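Local coordinates for protein R.Ecl18kI (Enterobacter cloacae, PDB 2GB7) that cuts double-stranded DNA as a type II restriction endonuclease at 5'-CCNGG-3', flipping nucleotides out of the helix to read that sequence, at residues T23-V28 against I127-M132; N48-I53 against T247-L252; T183-R188 against T208-F213; E216-L221 against N242-T247. The protein carries 1 engineered substitution. All coordinates share one frame; numbering follows the deposited sequence.

Interaction 1 (T23-V28 against I127-M132); sequences TPFALV and ILELLM
V28 and F25 meet I127, E129 and L130 in a buried, mainly apolar helix-helix contact, formed where the start of helix 24-34 lies against the later part of the long helix 102-134. The short helical segments approach to 10.7 Å at a crossing angle of -51°, a wide spacing bridged by side chains. V28 makes the closest apolar contacts. Its CG1 methyl fits between two partners, lying 3.6 Å from CD1 of L130 and 3.8 Å from CG1 of I127. The V28 and L130 side chains run antiparallel alongside one another, whereas V28 and I127 cross nearly at right angles. One turn earlier, F25 has its CG anti to the backbone N (chi1 -174°), which carries the ring out to E129. Its CE1 comes within 3.9 Å of E129 OE1, with ring and carboxylate planes 38° apart, and its CZ is 4.4 Å from L130 CD2. Y286 and F289 meet the same ring, building an aromatic cluster, while M56 of helix 49-77 packs on V28. Between the two segments the attraction is therefore mainly van der Waals contact and exclusion of water; F25 offers E129 only ring C-H atoms, so within them no strong polar partner meets the carboxylate.

Interaction 2 (N48-I53 against T247-L252); sequences NPSEYI and TFEDML
P49, S50 and I53 face F248 and E249 where the first turns of two helices, 49-77 and 248-259, pack at 119°; the second helix opens with a capping box. In that box T247 OG1 accepts from D250 N, and T247 N gives its proton back to D250 OD2 at 3.0 Å, so the N-H groups of T247 and D250 are each paired. The E249 carboxylate reaches across to the other helix, its chain bent at CB-CG. There OE2 takes the S50 N-H at 3.0 Å and 162°, from above the carboxylate plane, while OE1 uses its syn lone pair for the S50 hydroxyl. S50 OG is itself an acceptor for V232 N, so the hydroxyl both donates and accepts. N48, at the N-cap of helix 49-77, makes no capping bond with its side chain; its ND2 instead donates to Y44 O. E51 brings a second carboxylate close, OE1 lying 3.3 Å from E249 OE2 with the planes perpendicular. Two carboxylates this close would be expected to repel, and a water 2.6 Å from E249 OE2 and 2.8 Å from E51 OE2 probably softens that. Beside the polar pairs, P49 CB packs on F248 CB, and the CD1 methyl of I53 sits over the centre of the F248 ring in a CH-pi contact, 3.4 Å from the centroid and 8° off the ring normal.

Interaction 3 (T183-R188 against T208-F213); sequences TTLRER and TLDDSF. With nucleotides of chain B.
One carboxylate oxygen, OD2 of D210, takes a backbone N-H of the DNA-reading loop: L185 N donates to it at 2.7 Å, nearly straight at 173°, on its anti lone pair. A water also donates to OD2 and accepts from both N and NH1 of R186, so D210 reaches that arginine indirectly. The other oxygen, OD1, takes the N-H and hydroxyl of S212, the former closing an Asx turn, and the carboxylate is thereby fixed in rotation. Nearer the sheet, L209 N donates to T183 O, and the OG1 of T208 accepts from D210 N in an ST turn and is itself hydrogen-bonded to K182 O. L185 CD1 packs against CB and CD2 of F213.

The loop held this way presents two arginines to neighbouring guanines of chain B. R186, bent at chi2 (-68°), gives NE to DG7 O6 at 2.9 Å and NH2 to DG7 N7 at 170°, while one face of its guanidinium lies over DG6 C8. R188 repeats the pairing on DG6, with NE to O6 at 2.8 Å and NH2 to N7; its NH1 and NH2 also hold O and OG1 of T184, whose hydroxyl also hydrogen-bonds a DNA phosphate. E187 accepts from N4 of a cytosine, so three successive side chains read bases, while T183 N holds OP1 of DC4 of chain B at 2.8 Å.

The two loops follow the parallel strands 177-181 and 204-207; R57 of helix 49-77 and F124 of helix 102-134 cover T183 and L209, and F213 stacks on Y239.

Interaction 4 (E216-L221 against N242-T247); sequences ETINIL and NNRVLT
The guanidinium of R244 and the amide of N219 meet with their planes 74° apart, N219 CA lying at the arginine's edge in its plane; Y222, from the same helix as N219, adds a cation-pi contact. Here helix 215-223 packs on the type I beta turn N242-V245 that leads into edge strand 245-247. The turn is closed by V245 N donating to N242 O at 3.1 Å. An Asx turn reinforces it, with N242 OD1 accepting from R244 N at 3.0 Å. The R244 chain stays extended as far as NE (chi3 176°), running obliquely across I218 and out to N219. I218 supplies the apolar part of the contact, using two branches. Its CG2, anti to the backbone N, lies 3.6 Å from R244 CB, while the other branch turns its CD1 inward toward V245 and the side chain of N242. I218 and V245 cross at about a right angle. F213 lines the I218 side, and K235 NZ donates to the carbonyls of both N242 and V245, binding the turn through both. The R244-N219 pair thus lies at one end of the contact and the apolar I218-V245 pair at the other, where the methyls I218 CD1 and V245 CG2 are 3.5 Å apart.

In the fold
Interactions 1 and 2 join helices and touch at a common seam: Y52 OH makes a probable hydrogen bond to I127 O, and L128 packs on I53, with centres about 15 Å apart. Their segments alternate along the chain. Interactions 3 and 4 follow one another between residues 183 and 247, within the sequence interval spanned by interaction 2, centres about 12 Å apart, and meet where F213 packs on V245. T247, shared by interactions 2 and 4, passes from edge strand 245-247 into helix 248-259. Strands of the mixed sheet of this PDDEXK-clan enzyme lead into the base-reading loops of interaction 3, and I53 of helix 49-77 also touches L209 directly.

Interaction 1 (T23-V28 against I127-M132)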
# COMPACT_ATOMS: atom_id res chain seq x y z
N THR F 23 -10.90 18.22 -8.01
CA THR F 23 -10.67 17.31 -6.90
C THR F 23 -11.49 16.03 -7.10
O THR F 23 -12.49 16.07 -7.83
CB THR F 23 -11.03 17.98 -5.57
OG1 THR F 23 -12.45 18.13 -5.49
CG2 THR F 23 -10.35 19.35 -5.46
N PRO F 24 -11.07 14.91 -6.47
CA PRO F 24 -11.84 13.67 -6.50
C PRO F 24 -13.28 13.91 -6.10
O PRO F 24 -14.19 13.46 -6.79
CB PRO F 24 -11.14 12.81 -5.44
CG PRO F 24 -9.71 13.24 -5.53
CD PRO F 24 -9.80 14.74 -5.73
N PHE F 25 -13.52 14.61 -4.99
CA PHE F 25 -14.92 14.85 -4.61
C PHE F 25 -15.68 15.70 -5.63
O PHE F 25 -16.84 15.41 -5.93
CB PHE F 25 -15.05 15.50 -3.24
CG PHE F 25 -16.46 15.61 -2.79
CD1 PHE F 25 -17.08 14.55 -2.15
CD2 PHE F 25 -17.20 16.76 -3.06
CE1 PHE F 25 -18.40 14.62 -1.77
CE2 PHE F 25 -18.52 16.84 -2.68
CZ PHE F 25 -19.12 15.78 -2.04
N ALA F 26 -15.03 16.74 -6.13
CA ALA F 26 -15.66 17.57 -7.17
C ALA F 26 -16.06 16.73 -8.39
O ALA F 26 -17.12 16.96 -9.00
CB ALA F 26 -14.73 18.70 -7.59
N LEU F 27 -15.19 15.79 -8.79
CA LEU F 27 -15.49 14.96 -9.98
C LEU F 27 -16.66 14.04 -9.68
O LEU F 27 -17.57 13.89 -10.49
CB LEU F 27 -14.27 14.14 -10.42
CG LEU F 27 -14.49 13.09 -11.53
CD1 LEU F 27 -15.01 13.75 -12.80
CD2 LEU F 27 -13.20 12.28 -11.85
N VAL F 28 -16.64 13.46 -8.49
CA VAL F 28 -17.73 12.58 -8.08
C VAL F 28 -19.02 13.39 -8.02
O VAL F 28 -20.06 12.94 -8.49
CB VAL F 28 -17.44 11.89 -6.72
CG1 VAL F 28 -18.71 11.23 -6.18
CG2 VAL F 28 -16.33 10.84 -6.83
N ILE F 127 -18.12 8.54 -3.42
CA ILE F 127 -19.29 7.84 -3.98
C ILE F 127 -20.14 7.24 -2.86
O ILE F 127 -21.39 7.32 -2.85
CB ILE F 127 -18.83 6.75 -4.97
CG1 ILE F 127 -18.26 7.42 -6.24
CG2 ILE F 127 -20.03 5.81 -5.28
CD1 ILE F 127 -17.53 6.43 -7.13
N LEU F 128 -19.50 6.63 -1.86
CA LEU F 128 -20.25 6.02 -0.73
C LEU F 128 -20.88 7.08 0.19
O LEU F 128 -21.97 6.88 0.74
CB LEU F 128 -19.32 5.10 0.08
CG LEU F 128 -18.81 3.87 -0.70
CD1 LEU F 128 -17.74 3.12 0.17
CD2 LEU F 128 -20.03 2.96 -1.05
N GLU F 129 -20.20 8.21 0.32
CA GLU F 129 -20.71 9.33 1.09
C GLU F 129 -22.01 9.83 0.47
O GLU F 129 -23.04 9.95 1.15
CB GLU F 129 -19.67 10.43 1.02
CG GLU F 129 -20.00 11.65 1.78
CD GLU F 129 -18.87 12.65 1.75
OE1 GLU F 129 -17.74 12.28 1.32
OE2 GLU F 129 -19.12 13.79 2.17
N LEU F 130 -21.98 10.09 -0.84
CA LEU F 130 -23.20 10.54 -1.52
C LEU F 130 -24.31 9.50 -1.51
O LEU F 130 -25.46 9.85 -1.47
CB LEU F 130 -22.88 11.01 -2.94
CG LEU F 130 -22.04 12.29 -2.96
CD1 LEU F 130 -21.56 12.59 -4.38
CD2 LEU F 130 -22.83 13.49 -2.46
N LEU F 131 -23.94 8.22 -1.52
CA LEU F 131 -24.92 7.14 -1.37
C LEU F 131 -25.68 7.26 -0.05
O LEU F 131 -26.89 7.18 -0.03
CB LEU F 131 -24.21 5.77 -1.46
CG LEU F 131 -25.04 4.53 -1.14
CD1 LEU F 131 -26.20 4.43 -2.10
CD2 LEU F 131 -24.16 3.31 -1.25
N MET F 132 -24.95 7.41 1.06
CA MET F 132 -25.62 7.56 2.37
C MET F 132 -26.47 8.83 2.42
O MET F 132 -27.60 8.80 2.90
CB MET F 132 -24.55 7.58 3.47
CG MET F 132 -23.69 6.33 3.50
SD MET F 132 -24.61 4.79 3.62
CE MET F 132 -24.97 4.81 5.36

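Interaction 2 (N48-I53 against T247-L252)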
# COMPACT_ATOMS: atom_id res chain seq x y z
N ASN F 48 -30.90 0.33 -4.68
CA ASN F 48 -30.03 0.16 -5.86
C ASN F 48 -28.59 0.57 -5.58
O ASN F 48 -27.93 1.09 -6.49
CB ASN F 48 -30.48 1.04 -7.05
CG ASN F 48 -31.87 0.70 -7.55
OD1 ASN F 48 -32.02 -0.01 -8.55
ND2 ASN F 48 -32.89 1.19 -6.86
N PRO F 49 -28.06 0.30 -4.39
CA PRO F 49 -26.69 0.81 -4.17
C PRO F 49 -25.58 0.27 -5.06
O PRO F 49 -24.68 1.01 -5.50
CB PRO F 49 -26.45 0.52 -2.68
CG PRO F 49 -27.35 -0.62 -2.36
CD PRO F 49 -28.56 -0.45 -3.24
N SER F 50 -25.62 -1.03 -5.32
CA SER F 50 -24.54 -1.61 -6.13
C SER F 50 -24.51 -1.03 -7.52
O SER F 50 -23.45 -0.73 -8.07
CB SER F 50 -24.61 -3.13 -6.22
OG SER F 50 -24.41 -3.74 -4.96
N GLU F 51 -25.70 -0.89 -8.10
CA GLU F 51 -25.82 -0.30 -9.42
C GLU F 51 -25.32 1.12 -9.46
O GLU F 51 -24.62 1.51 -10.39
CB GLU F 51 -27.27 -0.37 -9.89
CG GLU F 51 -27.76 -1.80 -10.14
CD GLU F 51 -28.13 -2.54 -8.85
OE1 GLU F 51 -28.07 -1.94 -7.75
OE2 GLU F 51 -28.50 -3.74 -8.93
N TYR F 52 -25.70 1.90 -8.45
CA TYR F 52 -25.30 3.28 -8.34
C TYR F 52 -23.76 3.37 -8.27
O TYR F 52 -23.12 4.14 -9.00
CB TYR F 52 -25.99 3.95 -7.15
CG TYR F 52 -25.22 5.09 -6.59
CD1 TYR F 52 -25.35 6.39 -7.10
CD2 TYR F 52 -24.31 4.88 -5.55
CE1 TYR F 52 -24.60 7.44 -6.58
CE2 TYR F 52 -23.55 5.91 -5.05
CZ TYR F 52 -23.73 7.18 -5.54
OH TYR F 52 -22.95 8.19 -5.05
N ILE F 53 -23.16 2.55 -7.41
CA ILE F 53 -21.71 2.57 -7.23
C ILE F 53 -20.96 2.26 -8.53
O ILE F 53 -20.04 2.99 -8.90
CB ILE F 53 -21.30 1.57 -6.13
CG1 ILE F 53 -21.76 2.09 -4.77
CG2 ILE F 53 -19.77 1.33 -6.14
CD1 ILE F 53 -21.78 1.03 -3.66
N THR F 247 -23.65 -7.62 0.67
CA THR F 247 -23.75 -6.69 -0.45
C THR F 247 -24.00 -5.29 0.07
O THR F 247 -24.45 -5.13 1.19
CB THR F 247 -24.92 -7.05 -1.36
OG1 THR F 247 -26.14 -6.97 -0.60
CG2 THR F 247 -24.71 -8.44 -1.92
N PHE F 248 -23.76 -4.26 -0.76
CA PHE F 248 -24.15 -2.90 -0.38
C PHE F 248 -25.63 -2.82 -0.04
O PHE F 248 -26.03 -2.04 0.80
CB PHE F 248 -23.80 -1.92 -1.47
CG PHE F 248 -22.33 -1.73 -1.61
CD1 PHE F 248 -21.63 -1.05 -0.64
CD2 PHE F 248 -21.63 -2.30 -2.66
CE1 PHE F 248 -20.21 -0.88 -0.78
CE2 PHE F 248 -20.26 -2.16 -2.79
CZ PHE F 248 -19.56 -1.46 -1.84
N GLU F 249 -26.43 -3.64 -0.70
CA GLU F 249 -27.86 -3.68 -0.40
C GLU F 249 -28.16 -4.07 1.06
O GLU F 249 -29.01 -3.46 1.72
CB GLU F 249 -28.53 -4.61 -1.39
CG GLU F 249 -28.77 -3.99 -2.76
CD GLU F 249 -27.52 -3.80 -3.64
OE1 GLU F 249 -26.42 -4.29 -3.31
OE2 GLU F 249 -27.68 -3.17 -4.72
N ASP F 250 -27.44 -5.09 1.54
CA ASP F 250 -27.54 -5.59 2.90
C ASP F 250 -27.14 -4.47 3.85
O ASP F 250 -27.87 -4.16 4.83
CB ASP F 250 -26.59 -6.78 3.10
CG ASP F 250 -26.95 -7.99 2.29
OD1 ASP F 250 -28.16 -8.21 1.97
OD2 ASP F 250 -26.02 -8.81 2.03
N MET F 251 -26.00 -3.85 3.56
CA MET F 251 -25.47 -2.77 4.38
C MET F 251 -26.44 -1.61 4.50
O MET F 251 -26.67 -1.10 5.59
CB MET F 251 -24.12 -2.26 3.86
CG MET F 251 -23.49 -1.29 4.85
SD MET F 251 -21.90 -0.70 4.22
CE MET F 251 -22.46 0.48 3.02
N LEU F 252 -27.02 -1.18 3.38
CA LEU F 252 -27.96 -0.06 3.39
C LEU F 252 -29.22 -0.36 4.19
O LEU F 252 -29.75 0.50 4.90
CB LEU F 252 -28.31 0.38 1.98
CG LEU F 252 -27.43 1.49 1.42
CD1 LEU F 252 -27.75 2.83 2.11
CD2 LEU F 252 -25.88 1.21 1.55
O HOH W 1 -29.48 -4.05 -6.33

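Interaction 3 (T183-R188 against T208-F213)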
# COMPACT_ATOMS: atom_id res chain seq x y z
N THR F 183 -10.73 0.15 -2.19
CA THR F 183 -11.14 -0.29 -3.51
C THR F 183 -10.68 -1.72 -3.77
O THR F 183 -11.44 -2.54 -4.31
CB THR F 183 -10.61 0.65 -4.60
OG1 THR F 183 -9.19 0.80 -4.45
CG2 THR F 183 -11.31 2.00 -4.52
N THR F 184 -9.41 -2.01 -3.42
CA THR F 184 -8.85 -3.37 -3.42
C THR F 184 -8.26 -3.58 -2.05
O THR F 184 -7.97 -2.60 -1.34
CB THR F 184 -7.74 -3.56 -4.47
OG1 THR F 184 -6.78 -2.50 -4.36
CG2 THR F 184 -8.32 -3.59 -5.89
N LEU F 185 -8.13 -4.85 -1.66
CA LEU F 185 -7.66 -5.23 -0.32
C LEU F 185 -6.19 -5.55 -0.24
O LEU F 185 -5.54 -5.17 0.74
CB LEU F 185 -8.45 -6.42 0.24
CG LEU F 185 -9.95 -6.18 0.38
CD1 LEU F 185 -10.66 -7.30 1.20
CD2 LEU F 185 -10.24 -4.83 1.07
N ARG F 186 -5.64 -6.26 -1.24
CA ARG F 186 -4.32 -6.88 -1.10
C ARG F 186 -4.13 -7.43 0.32
O ARG F 186 -5.01 -8.17 0.83
CB ARG F 186 -3.21 -5.90 -1.52
CG ARG F 186 -3.28 -5.49 -3.01
CD ARG F 186 -2.95 -6.69 -3.91
NE ARG F 186 -2.81 -6.29 -5.31
CZ ARG F 186 -3.81 -6.18 -6.17
NH1 ARG F 186 -5.06 -6.47 -5.81
NH2 ARG F 186 -3.56 -5.81 -7.44
N GLU F 187 -3.02 -7.08 0.97
CA GLU F 187 -2.84 -7.35 2.41
C GLU F 187 -3.29 -6.21 3.35
O GLU F 187 -3.28 -6.34 4.60
CB GLU F 187 -1.37 -7.69 2.67
CG GLU F 187 -0.57 -6.50 3.10
CD GLU F 187 -0.31 -5.46 2.00
OE1 GLU F 187 -0.66 -5.69 0.81
OE2 GLU F 187 0.26 -4.39 2.34
N ARG F 188 -3.66 -5.10 2.74
CA ARG F 188 -4.05 -3.87 3.43
C ARG F 188 -5.29 -3.98 4.28
O ARG F 188 -5.46 -3.15 5.17
CB ARG F 188 -4.20 -2.71 2.43
CG ARG F 188 -2.80 -2.30 1.86
CD ARG F 188 -2.93 -1.24 0.72
NE ARG F 188 -3.42 -1.80 -0.54
CZ ARG F 188 -4.68 -1.82 -0.96
NH1 ARG F 188 -5.71 -1.32 -0.23
NH2 ARG F 188 -4.93 -2.40 -2.11
N THR F 208 -15.77 -2.76 -0.37
CA THR F 208 -14.67 -2.99 -1.36
C THR F 208 -15.21 -3.35 -2.71
O THR F 208 -16.35 -3.76 -2.82
CB THR F 208 -13.69 -4.12 -0.87
OG1 THR F 208 -12.52 -4.15 -1.71
CG2 THR F 208 -14.35 -5.48 -0.92
N LEU F 209 -14.39 -3.15 -3.75
CA LEU F 209 -14.71 -3.62 -5.08
C LEU F 209 -13.91 -4.86 -5.47
O LEU F 209 -14.07 -5.40 -6.57
CB LEU F 209 -14.46 -2.49 -6.09
CG LEU F 209 -15.41 -1.32 -5.86
CD1 LEU F 209 -15.18 -0.18 -6.81
CD2 LEU F 209 -16.90 -1.75 -5.92
N ASP F 210 -13.03 -5.30 -4.56
CA ASP F 210 -12.10 -6.39 -4.78
C ASP F 210 -12.85 -7.69 -5.03
O ASP F 210 -13.78 -8.01 -4.30
CB ASP F 210 -11.24 -6.57 -3.52
CG ASP F 210 -9.95 -7.33 -3.78
OD1 ASP F 210 -9.96 -8.37 -4.46
OD2 ASP F 210 -8.91 -6.87 -3.33
N ASP F 211 -12.44 -8.42 -6.06
CA ASP F 211 -13.05 -9.71 -6.41
C ASP F 211 -12.21 -10.92 -6.02
O ASP F 211 -12.48 -12.05 -6.46
CB ASP F 211 -13.34 -9.77 -7.93
CG ASP F 211 -12.08 -9.57 -8.80
OD1 ASP F 211 -10.94 -9.60 -8.30
OD2 ASP F 211 -12.23 -9.38 -10.03
N SER F 212 -11.15 -10.70 -5.24
CA SER F 212 -10.10 -11.70 -5.21
C SER F 212 -9.68 -12.13 -3.84
O SER F 212 -8.80 -12.98 -3.70
CB SER F 212 -8.86 -11.23 -6.00
OG SER F 212 -8.21 -10.18 -5.29
N PHE F 213 -10.32 -11.58 -2.81
CA PHE F 213 -9.92 -11.92 -1.44
C PHE F 213 -10.36 -13.34 -1.07
O PHE F 213 -11.36 -13.86 -1.58
CB PHE F 213 -10.43 -10.88 -0.44
CG PHE F 213 -11.91 -10.66 -0.49
CD1 PHE F 213 -12.77 -11.41 0.32
CD2 PHE F 213 -12.46 -9.69 -1.33
CE1 PHE F 213 -14.12 -11.21 0.30
CE2 PHE F 213 -13.86 -9.49 -1.37
CZ PHE F 213 -14.68 -10.25 -0.56
P DC B 4 -8.03 2.69 -1.00
OP1 DC B 4 -9.39 2.49 -1.56
OP2 DC B 4 -7.62 1.97 0.24
O5' DC B 4 -6.95 2.36 -2.12
C5' DC B 4 -6.99 3.02 -3.38
C4' DC B 4 -5.82 2.58 -4.23
O4' DC B 4 -4.59 3.04 -3.61
C3' DC B 4 -5.68 1.07 -4.40
O3' DC B 4 -5.25 0.76 -5.73
C2' DC B 4 -4.59 0.70 -3.41
C1' DC B 4 -3.71 1.95 -3.41
N1 DC B 4 -2.99 2.16 -2.15
C2 DC B 4 -1.62 2.47 -2.19
O2 DC B 4 -1.06 2.65 -3.28
N3 DC B 4 -0.94 2.58 -1.02
C4 DC B 4 -1.57 2.41 0.14
N4 DC B 4 -0.85 2.46 1.26
C5 DC B 4 -2.97 2.15 0.21
C6 DC B 4 -3.64 2.04 -0.95
P DG B 6 -3.10 2.66 -11.46
OP1 DG B 6 -2.73 3.68 -10.44
OP2 DG B 6 -2.73 2.88 -12.88
O5' DG B 6 -2.51 1.25 -11.04
C5' DG B 6 -2.48 0.82 -9.68
C4' DG B 6 -1.83 -0.54 -9.60
O4' DG B 6 -1.46 -0.87 -8.24
C3' DG B 6 -2.69 -1.70 -10.09
O3' DG B 6 -1.84 -2.63 -10.75
C2' DG B 6 -3.20 -2.32 -8.79
C1' DG B 6 -1.97 -2.15 -7.93
N9 DG B 6 -2.14 -2.23 -6.49
C8 DG B 6 -3.28 -2.46 -5.76
N7 DG B 6 -3.06 -2.49 -4.47
C5 DG B 6 -1.69 -2.28 -4.36
C6 DG B 6 -0.86 -2.22 -3.21
O6 DG B 6 -1.17 -2.38 -2.02
N1 DG B 6 0.47 -1.97 -3.55
C2 DG B 6 0.93 -1.79 -4.83
N2 DG B 6 2.24 -1.53 -4.96
N3 DG B 6 0.17 -1.86 -5.90
C4 DG B 6 -1.12 -2.10 -5.59
P DG B 7 -2.45 -3.63 -11.84
OP1 DG B 7 -3.23 -2.80 -12.79
OP2 DG B 7 -3.12 -4.75 -11.13
O5' DG B 7 -1.17 -4.20 -12.59
C5' DG B 7 -0.19 -3.32 -13.10
C4' DG B 7 1.20 -3.79 -12.72
O4' DG B 7 1.35 -3.74 -11.28
C3' DG B 7 1.53 -5.22 -13.14
O3' DG B 7 2.91 -5.26 -13.50
C2' DG B 7 1.26 -6.02 -11.87
C1' DG B 7 1.65 -5.03 -10.78
N9 DG B 7 0.94 -5.19 -9.52
C8 DG B 7 -0.39 -5.46 -9.33
N7 DG B 7 -0.74 -5.52 -8.07
C5 DG B 7 0.44 -5.27 -7.39
C6 DG B 7 0.70 -5.20 -5.99
O6 DG B 7 -0.10 -5.33 -5.05
N1 DG B 7 2.04 -4.94 -5.73
C2 DG B 7 3.01 -4.77 -6.68
N2 DG B 7 4.25 -4.53 -6.23
N3 DG B 7 2.79 -4.82 -7.98
C4 DG B 7 1.49 -5.08 -8.26
O HOH W 2 -6.36 -7.56 -3.61

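Interaction 4 (E216-L221 against N242-T247)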
# COMPACT_ATOMS: atom_id res chain seq x y z
N GLU F 216 -9.77 -17.37 3.87
CA GLU F 216 -8.95 -17.10 5.05
C GLU F 216 -9.06 -15.64 5.49
O GLU F 216 -9.20 -15.37 6.68
CB GLU F 216 -7.49 -17.48 4.80
CG GLU F 216 -6.56 -17.19 5.99
N THR F 217 -8.95 -14.72 4.55
CA THR F 217 -9.13 -13.30 4.85
C THR F 217 -10.54 -13.03 5.43
O THR F 217 -10.69 -12.36 6.44
CB THR F 217 -8.88 -12.47 3.59
OG1 THR F 217 -7.49 -12.57 3.26
CG2 THR F 217 -9.24 -11.01 3.81
N ILE F 218 -11.56 -13.56 4.76
CA ILE F 218 -12.93 -13.41 5.27
C ILE F 218 -13.02 -13.87 6.72
O ILE F 218 -13.63 -13.18 7.58
CB ILE F 218 -13.94 -14.20 4.39
CG1 ILE F 218 -14.05 -13.51 3.06
CG2 ILE F 218 -15.32 -14.18 5.04
CD1 ILE F 218 -14.64 -14.39 1.90
N ASN F 219 -12.44 -15.03 6.99
CA ASN F 219 -12.56 -15.61 8.33
C ASN F 219 -11.78 -14.83 9.38
O ASN F 219 -12.24 -14.64 10.51
CB ASN F 219 -12.09 -17.05 8.29
CG ASN F 219 -13.06 -17.95 7.54
OD1 ASN F 219 -14.20 -17.57 7.27
ND2 ASN F 219 -12.59 -19.14 7.18
N ILE F 220 -10.60 -14.34 9.01
CA ILE F 220 -9.86 -13.51 9.98
C ILE F 220 -10.60 -12.21 10.24
O ILE F 220 -10.73 -11.80 11.39
CB ILE F 220 -8.44 -13.21 9.45
CG1 ILE F 220 -7.63 -14.49 9.40
CG2 ILE F 220 -7.79 -12.12 10.28
CD1 ILE F 220 -6.34 -14.40 8.59
N LEU F 221 -11.13 -11.60 9.18
CA LEU F 221 -11.94 -10.39 9.36
C LEU F 221 -13.16 -10.68 10.24
O LEU F 221 -13.51 -9.89 11.10
CB LEU F 221 -12.37 -9.82 7.98
CG LEU F 221 -11.17 -9.22 7.25
CD1 LEU F 221 -11.66 -8.90 5.86
CD2 LEU F 221 -10.65 -7.96 7.96
N ASN F 242 -21.65 -17.48 0.58
CA ASN F 242 -20.93 -17.14 1.80
C ASN F 242 -21.64 -16.08 2.60
O ASN F 242 -21.57 -14.90 2.26
CB ASN F 242 -19.53 -16.67 1.43
CG ASN F 242 -18.59 -16.69 2.60
OD1 ASN F 242 -18.99 -16.44 3.74
ND2 ASN F 242 -17.33 -17.02 2.34
N ASN F 243 -22.29 -16.48 3.69
CA ASN F 243 -23.08 -15.55 4.49
C ASN F 243 -22.23 -14.55 5.25
O ASN F 243 -22.77 -13.66 5.89
CB ASN F 243 -24.09 -16.28 5.42
CG ASN F 243 -23.46 -16.90 6.66
OD1 ASN F 243 -22.31 -16.64 7.02
ND2 ASN F 243 -24.25 -17.73 7.35
N ARG F 244 -20.91 -14.69 5.15
CA ARG F 244 -20.02 -13.72 5.79
C ARG F 244 -19.70 -12.52 4.92
O ARG F 244 -19.12 -11.55 5.39
CB ARG F 244 -18.74 -14.38 6.27
CG ARG F 244 -19.00 -15.45 7.29
CD ARG F 244 -17.72 -16.08 7.76
NE ARG F 244 -18.04 -17.02 8.82
CZ ARG F 244 -17.13 -17.62 9.58
NH1 ARG F 244 -15.83 -17.39 9.40
NH2 ARG F 244 -17.55 -18.44 10.53
N VAL F 245 -20.05 -12.59 3.64
CA VAL F 245 -19.80 -11.50 2.72
C VAL F 245 -21.15 -10.86 2.42
O VAL F 245 -22.13 -11.58 2.10
CB VAL F 245 -19.13 -12.02 1.41
CG1 VAL F 245 -19.05 -10.93 0.37
CG2 VAL F 245 -17.70 -12.60 1.72
N LEU F 246 -21.24 -9.55 2.58
CA LEU F 246 -22.53 -8.83 2.42
C LEU F 246 -22.48 -8.02 1.15
O LEU F 246 -21.40 -7.74 0.61
CB LEU F 246 -22.76 -7.87 3.59
CG LEU F 246 -23.11 -8.44 4.97
CD1 LEU F 246 -23.38 -7.28 5.95
CD2 LEU F 246 -24.25 -9.41 4.94
N THR F 247 -23.65 -7.62 0.67
CA THR F 247 -23.75 -6.69 -0.45
C THR F 247 -24.00 -5.29 0.07
O THR F 247 -24.45 -5.13 1.19
CB THR F 247 -24.92 -7.05 -1.36
OG1 THR F 247 -26.14 -6.97 -0.60
CG2 THR F 247 -24.71 -8.44 -1.92